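Local structure of inorganic pyrophosphatase (3LD3) at residues R65-C75 and I156-E167. The protein probably hydrolyses inorganic pyrophosphate to two phosphate ions with the help of magnesium, working as a homohexamer. Residues are numbered along the deposited sequence; the frame is centred on the assembly and turned at random.
Sequences RFLPTAMYYPC and ISHFFSFYKKLE. With PO4 (phosphate ion), chain C.
Ile156 lays CG1 against CG of Pro74, an apolar start to the contact. His158 meets Met71 CE with its ring edge, while its NE2 bonds Phe162 O of a second subunit. Next comes Phe159, projecting anti to its own nitrogen (chi1 178°); a flat aromatic suits this place because face and edge can be packed at once. Pro74 CD sits over one face in a CH-pi contact, Met71 SD lies obliquely as a Met-aromatic neighbour, and Phe159 CZ lies over the centre of the Tyr73 ring in an edge-to-face pair, planes 54° apart. Tyr163 O accepts from Thr69 OG1 at 2.8 Å. Tyr163 OH donates to phosphate O3 at 2.6 Å. Lys164, long enough when extended to span to the anion, sends NZ to phosphate O1 (2.7 Å) and also pairs with Glu120. Beyond Leu166, whose CD1 packs on Thr69 CG2, the carboxylate of Glu167 suits an arginine partner: OE2 forms a salt bridge to Arg65 NE (3.1 Å), shared with Lys170. Water 1 links Glu167 OE1, Tyr163 O and Arg65 NH2. Thus held, Arg65 presents NH1 and NH2 to phosphate O2 and O3. Cationic and hydroxyl donors converging on one anion are consistent with the predicted substrate-binding roles of Arg65 and Tyr163.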
loop_
_atom_site.group_PDB
_atom_site.type_symbol
_atom_site.label_atom_id
_atom_site.label_comp_id
_atom_site.label_asym_id
_atom_site.label_seq_id
_atom_site.Cartn_x
_atom_site.Cartn_y
_atom_site.Cartn_z
ATOM N N ARG A 65 0.570 -6.572 -20.534
ATOM C CA ARG A 65 0.452 -7.880 -19.907
ATOM C C ARG A 65 0.659 -7.807 -18.405
ATOM O O ARG A 65 1.137 -6.792 -17.882
ATOM C CB ARG A 65 1.509 -8.829 -20.503
ATOM C CG ARG A 65 2.933 -8.561 -20.099
ATOM C CD ARG A 65 3.908 -9.402 -20.941
ATOM N NE ARG A 65 5.324 -9.198 -20.629
ATOM C CZ ARG A 65 6.103 -8.235 -21.107
ATOM N NH1 ARG A 65 5.610 -7.271 -21.867
ATOM N NH2 ARG A 65 7.388 -8.195 -20.773
ATOM N N PHE A 66 0.322 -8.882 -17.724
ATOM C CA PHE A 66 0.836 -9.131 -16.402
ATOM C C PHE A 66 2.085 -10.008 -16.583
ATOM O O PHE A 66 2.049 -10.989 -17.352
ATOM C CB PHE A 66 -0.219 -9.816 -15.540
ATOM C CG PHE A 66 -1.495 -8.995 -15.337
ATOM C CD1 PHE A 66 -1.743 -8.339 -14.128
ATOM C CD2 PHE A 66 -2.439 -8.887 -16.341
ATOM C CE1 PHE A 66 -2.900 -7.592 -13.957
ATOM C CE2 PHE A 66 -3.589 -8.145 -16.180
ATOM C CZ PHE A 66 -3.814 -7.484 -14.957
ATOM N N LEU A 67 3.187 -9.672 -15.944
ATOM C CA LEU A 67 4.395 -10.491 -16.131
ATOM C C LEU A 67 4.079 -11.893 -15.619
ATOM O O LEU A 67 3.507 -12.057 -14.556
ATOM C CB LEU A 67 5.596 -9.939 -15.358
ATOM C CG LEU A 67 6.085 -8.511 -15.587
ATOM C CD1 LEU A 67 7.382 -8.220 -14.810
ATOM C CD2 LEU A 67 6.251 -8.298 -17.100
ATOM N N PRO A 68 4.456 -12.937 -16.388
ATOM C CA PRO A 68 4.165 -14.270 -15.930
ATOM C C PRO A 68 5.120 -14.752 -14.845
ATOM O O PRO A 68 4.745 -15.630 -14.062
ATOM C CB PRO A 68 4.269 -15.123 -17.199
ATOM C CG PRO A 68 4.897 -14.363 -18.159
ATOM C CD PRO A 68 4.817 -12.896 -17.805
ATOM N N THR A 69 6.267 -14.094 -14.745
ATOM C CA THR A 69 7.289 -14.354 -13.759
ATOM C C THR A 69 7.014 -13.504 -12.513
ATOM O O THR A 69 6.359 -12.430 -12.610
ATOM C CB THR A 69 8.658 -14.045 -14.320
ATOM O OG1 THR A 69 8.682 -12.740 -14.933
ATOM C CG2 THR A 69 9.024 -15.144 -15.430
ATOM N N ALA A 70 7.492 -13.982 -11.372
ATOM C CA ALA A 70 7.288 -13.295 -10.082
ATOM C C ALA A 70 8.416 -12.295 -9.913
ATOM O O ALA A 70 9.297 -12.430 -9.027
ATOM C CB ALA A 70 7.225 -14.272 -8.927
ATOM N N MET A 71 8.461 -11.338 -10.844
ATOM C CA MET A 71 9.497 -10.289 -10.867
ATOM C C MET A 71 8.815 -8.923 -10.855
ATOM O O MET A 71 7.628 -8.832 -11.105
ATOM C CB MET A 71 10.428 -10.425 -12.079
ATOM C CG MET A 71 11.036 -11.803 -12.133
ATOM S SD MET A 71 12.390 -12.053 -13.267
ATOM C CE MET A 71 13.756 -11.405 -12.351
ATOM N N TYR A 72 9.568 -7.880 -10.562
ATOM C CA TYR A 72 9.007 -6.514 -10.555
ATOM C C TYR A 72 10.061 -5.599 -11.138
ATOM O O TYR A 72 11.268 -5.856 -11.012
ATOM C CB TYR A 72 8.562 -6.085 -9.114
ATOM C CG TYR A 72 9.719 -5.942 -8.164
ATOM C CD1 TYR A 72 10.416 -4.751 -8.055
ATOM C CD2 TYR A 72 10.112 -7.009 -7.352
ATOM C CE1 TYR A 72 11.507 -4.608 -7.209
ATOM C CE2 TYR A 72 11.192 -6.906 -6.501
ATOM C CZ TYR A 72 11.907 -5.704 -6.413
ATOM O OH TYR A 72 13.045 -5.576 -5.602
ATOM N N TYR A 73 9.618 -4.510 -11.776
ATOM C CA TYR A 73 10.572 -3.526 -12.320
ATOM C C TYR A 73 11.381 -2.876 -11.194
ATOM O O TYR A 73 10.815 -2.297 -10.278
ATOM C CB TYR A 73 9.824 -2.488 -13.159
ATOM C CG TYR A 73 9.496 -3.010 -14.543
ATOM C CD1 TYR A 73 10.334 -2.705 -15.626
ATOM C CD2 TYR A 73 8.393 -3.827 -14.760
ATOM C CE1 TYR A 73 10.054 -3.200 -16.909
ATOM C CE2 TYR A 73 8.103 -4.344 -16.032
ATOM C CZ TYR A 73 8.959 -4.013 -17.097
ATOM O OH TYR A 73 8.646 -4.513 -18.334
ATOM N N PRO A 74 12.724 -2.956 -11.265
ATOM C CA PRO A 74 13.541 -2.451 -10.147
ATOM C C PRO A 74 13.727 -0.927 -10.089
ATOM O O PRO A 74 14.314 -0.389 -9.126
ATOM C CB PRO A 74 14.863 -3.173 -10.350
ATOM C CG PRO A 74 14.970 -3.417 -11.802
ATOM C CD PRO A 74 13.527 -3.745 -12.209
ATOM N N CYS A 75 13.262 -0.243 -11.126
ATOM C CA CYS A 75 13.236 1.218 -11.194
ATOM C C CYS A 75 11.884 1.550 -11.814
ATOM O O CYS A 75 11.216 0.677 -12.366
ATOM C CB CYS A 75 14.339 1.783 -12.101
ATOM S SG CYS A 75 15.978 1.280 -11.721
ATOM N N ILE A 156 19.395 -5.391 -12.094
ATOM C CA ILE A 156 18.810 -4.945 -13.357
ATOM C C ILE A 156 19.144 -5.914 -14.481
ATOM O O ILE A 156 18.249 -6.307 -15.235
ATOM C CB ILE A 156 19.246 -3.513 -13.722
ATOM C CG1 ILE A 156 18.730 -2.535 -12.667
ATOM C CG2 ILE A 156 18.763 -3.142 -15.104
ATOM C CD1 ILE A 156 19.304 -1.089 -12.869
ATOM N N SER A 157 20.426 -6.299 -14.605
ATOM C CA SER A 157 20.844 -7.281 -15.612
ATOM C C SER A 157 20.061 -8.590 -15.435
ATOM O O SER A 157 19.584 -9.184 -16.403
ATOM C CB SER A 157 22.346 -7.574 -15.525
ATOM O OG SER A 157 23.155 -6.426 -15.735
ATOM N N HIS A 158 19.949 -9.033 -14.185
ATOM C CA HIS A 158 19.222 -10.252 -13.844
ATOM C C HIS A 158 17.734 -10.153 -14.266
ATOM O O HIS A 158 17.154 -11.092 -14.865
ATOM C CB HIS A 158 19.412 -10.523 -12.343
ATOM C CG HIS A 158 18.682 -11.710 -11.829
ATOM N ND1 HIS A 158 17.327 -11.694 -11.589
ATOM C CD2 HIS A 158 19.111 -12.959 -11.512
ATOM C CE1 HIS A 158 16.950 -12.873 -11.130
ATOM N NE2 HIS A 158 18.013 -13.672 -11.107
ATOM N N PHE A 159 17.108 -9.016 -13.963
ATOM C CA PHE A 159 15.721 -8.795 -14.336
ATOM C C PHE A 159 15.496 -9.014 -15.843
ATOM O O PHE A 159 14.594 -9.724 -16.247
ATOM C CB PHE A 159 15.245 -7.400 -13.884
ATOM C CG PHE A 159 13.828 -7.075 -14.290
ATOM C CD1 PHE A 159 12.750 -7.501 -13.515
ATOM C CD2 PHE A 159 13.565 -6.395 -15.474
ATOM C CE1 PHE A 159 11.419 -7.241 -13.910
ATOM C CE2 PHE A 159 12.246 -6.134 -15.871
ATOM C CZ PHE A 159 11.178 -6.543 -15.087
ATOM N N PHE A 160 16.286 -8.352 -16.677
ATOM C CA PHE A 160 16.067 -8.456 -18.109
ATOM C C PHE A 160 16.473 -9.840 -18.628
ATOM O O PHE A 160 15.862 -10.342 -19.581
ATOM C CB PHE A 160 16.763 -7.304 -18.841
ATOM C CG PHE A 160 16.038 -5.994 -18.650
ATOM C CD1 PHE A 160 14.812 -5.800 -19.265
ATOM C CD2 PHE A 160 16.507 -5.049 -17.762
ATOM C CE1 PHE A 160 14.079 -4.631 -19.044
ATOM C CE2 PHE A 160 15.797 -3.885 -17.549
ATOM C CZ PHE A 160 14.597 -3.671 -18.205
ATOM N N SER A 161 17.424 -10.471 -17.944
ATOM C CA SER A 161 17.866 -11.826 -18.313
ATOM C C SER A 161 16.775 -12.871 -18.114
ATOM O O SER A 161 16.727 -13.865 -18.866
ATOM C CB SER A 161 19.120 -12.235 -17.531
ATOM O OG SER A 161 20.273 -11.547 -17.964
ATOM N N PHE A 162 15.881 -12.665 -17.130
ATOM C CA PHE A 162 15.002 -13.748 -16.679
ATOM C C PHE A 162 13.506 -13.462 -16.698
ATOM O O PHE A 162 12.686 -14.396 -16.653
ATOM C CB PHE A 162 15.453 -14.266 -15.296
ATOM C CG PHE A 162 16.854 -14.813 -15.288
ATOM C CD1 PHE A 162 17.194 -15.905 -16.091
ATOM C CD2 PHE A 162 17.851 -14.238 -14.509
ATOM C CE1 PHE A 162 18.491 -16.376 -16.111
ATOM C CE2 PHE A 162 19.156 -14.714 -14.521
ATOM C CZ PHE A 162 19.478 -15.781 -15.326
ATOM N N TYR A 163 13.115 -12.191 -16.780
ATOM C CA TYR A 163 11.693 -11.864 -16.676
ATOM C C TYR A 163 10.810 -12.370 -17.793
ATOM O O TYR A 163 9.599 -12.500 -17.603
ATOM C CB TYR A 163 11.444 -10.368 -16.463
ATOM C CG TYR A 163 11.459 -9.456 -17.658
ATOM C CD1 TYR A 163 10.418 -8.565 -17.880
ATOM C CD2 TYR A 163 12.509 -9.463 -18.564
ATOM C CE1 TYR A 163 10.463 -7.655 -18.952
ATOM C CE2 TYR A 163 12.544 -8.582 -19.638
ATOM C CZ TYR A 163 11.518 -7.675 -19.809
ATOM O OH TYR A 163 11.586 -6.766 -20.857
ATOM N N LYS A 164 11.423 -12.657 -18.949
ATOM C CA LYS A 164 10.713 -13.171 -20.108
ATOM C C LYS A 164 10.900 -14.685 -20.315
ATOM O O LYS A 164 10.424 -15.221 -21.315
ATOM C CB LYS A 164 11.175 -12.449 -21.384
ATOM C CG LYS A 164 10.538 -11.082 -21.584
ATOM C CD LYS A 164 11.244 -10.307 -22.716
ATOM C CE LYS A 164 10.430 -9.113 -23.154
ATOM N NZ LYS A 164 11.135 -8.285 -24.173
ATOM N N LYS A 165 11.516 -15.379 -19.358
ATOM C CA LYS A 165 11.828 -16.796 -19.539
ATOM C C LYS A 165 10.606 -17.673 -19.747
ATOM O O LYS A 165 10.724 -18.760 -20.325
ATOM C CB LYS A 165 12.635 -17.331 -18.354
ATOM C CG LYS A 165 14.094 -17.008 -18.411
ATOM C CD LYS A 165 14.856 -17.890 -19.404
ATOM C CE LYS A 165 16.222 -17.329 -19.640
ATOM N NZ LYS A 165 17.058 -18.166 -20.563
ATOM N N LEU A 166 9.446 -17.260 -19.238
ATOM C CA LEU A 166 8.229 -18.068 -19.380
ATOM C C LEU A 166 7.425 -17.739 -20.641
ATOM O O LEU A 166 6.371 -18.336 -20.885
ATOM C CB LEU A 166 7.352 -17.938 -18.129
ATOM C CG LEU A 166 8.051 -18.429 -16.866
ATOM C CD1 LEU A 166 7.142 -18.322 -15.624
ATOM C CD2 LEU A 166 8.548 -19.882 -17.025
ATOM N N GLU A 167 7.919 -16.801 -21.438
ATOM C CA GLU A 167 7.317 -16.465 -22.720
ATOM C C GLU A 167 8.201 -17.044 -23.832
ATOM O O GLU A 167 9.245 -16.511 -24.148
ATOM C CB GLU A 167 7.170 -14.946 -22.852
ATOM C CG GLU A 167 6.101 -14.401 -21.926
ATOM C CD GLU A 167 6.402 -13.020 -21.366
ATOM O OE1 GLU A 167 7.391 -12.852 -20.607
ATOM O OE2 GLU A 167 5.632 -12.089 -21.682
HETATM P P PO4 C . 9.021 -5.305 -23.284
HETATM O O1 PO4 C . 9.984 -5.835 -24.316
HETATM O O2 PO4 C . 7.598 -5.730 -23.599
HETATM O O3 PO4 C . 9.359 -5.845 -21.909
HETATM O O4 PO4 C . 9.139 -3.780 -23.267
HETATM O O HOH W 1 7.696 -10.707 -19.211
#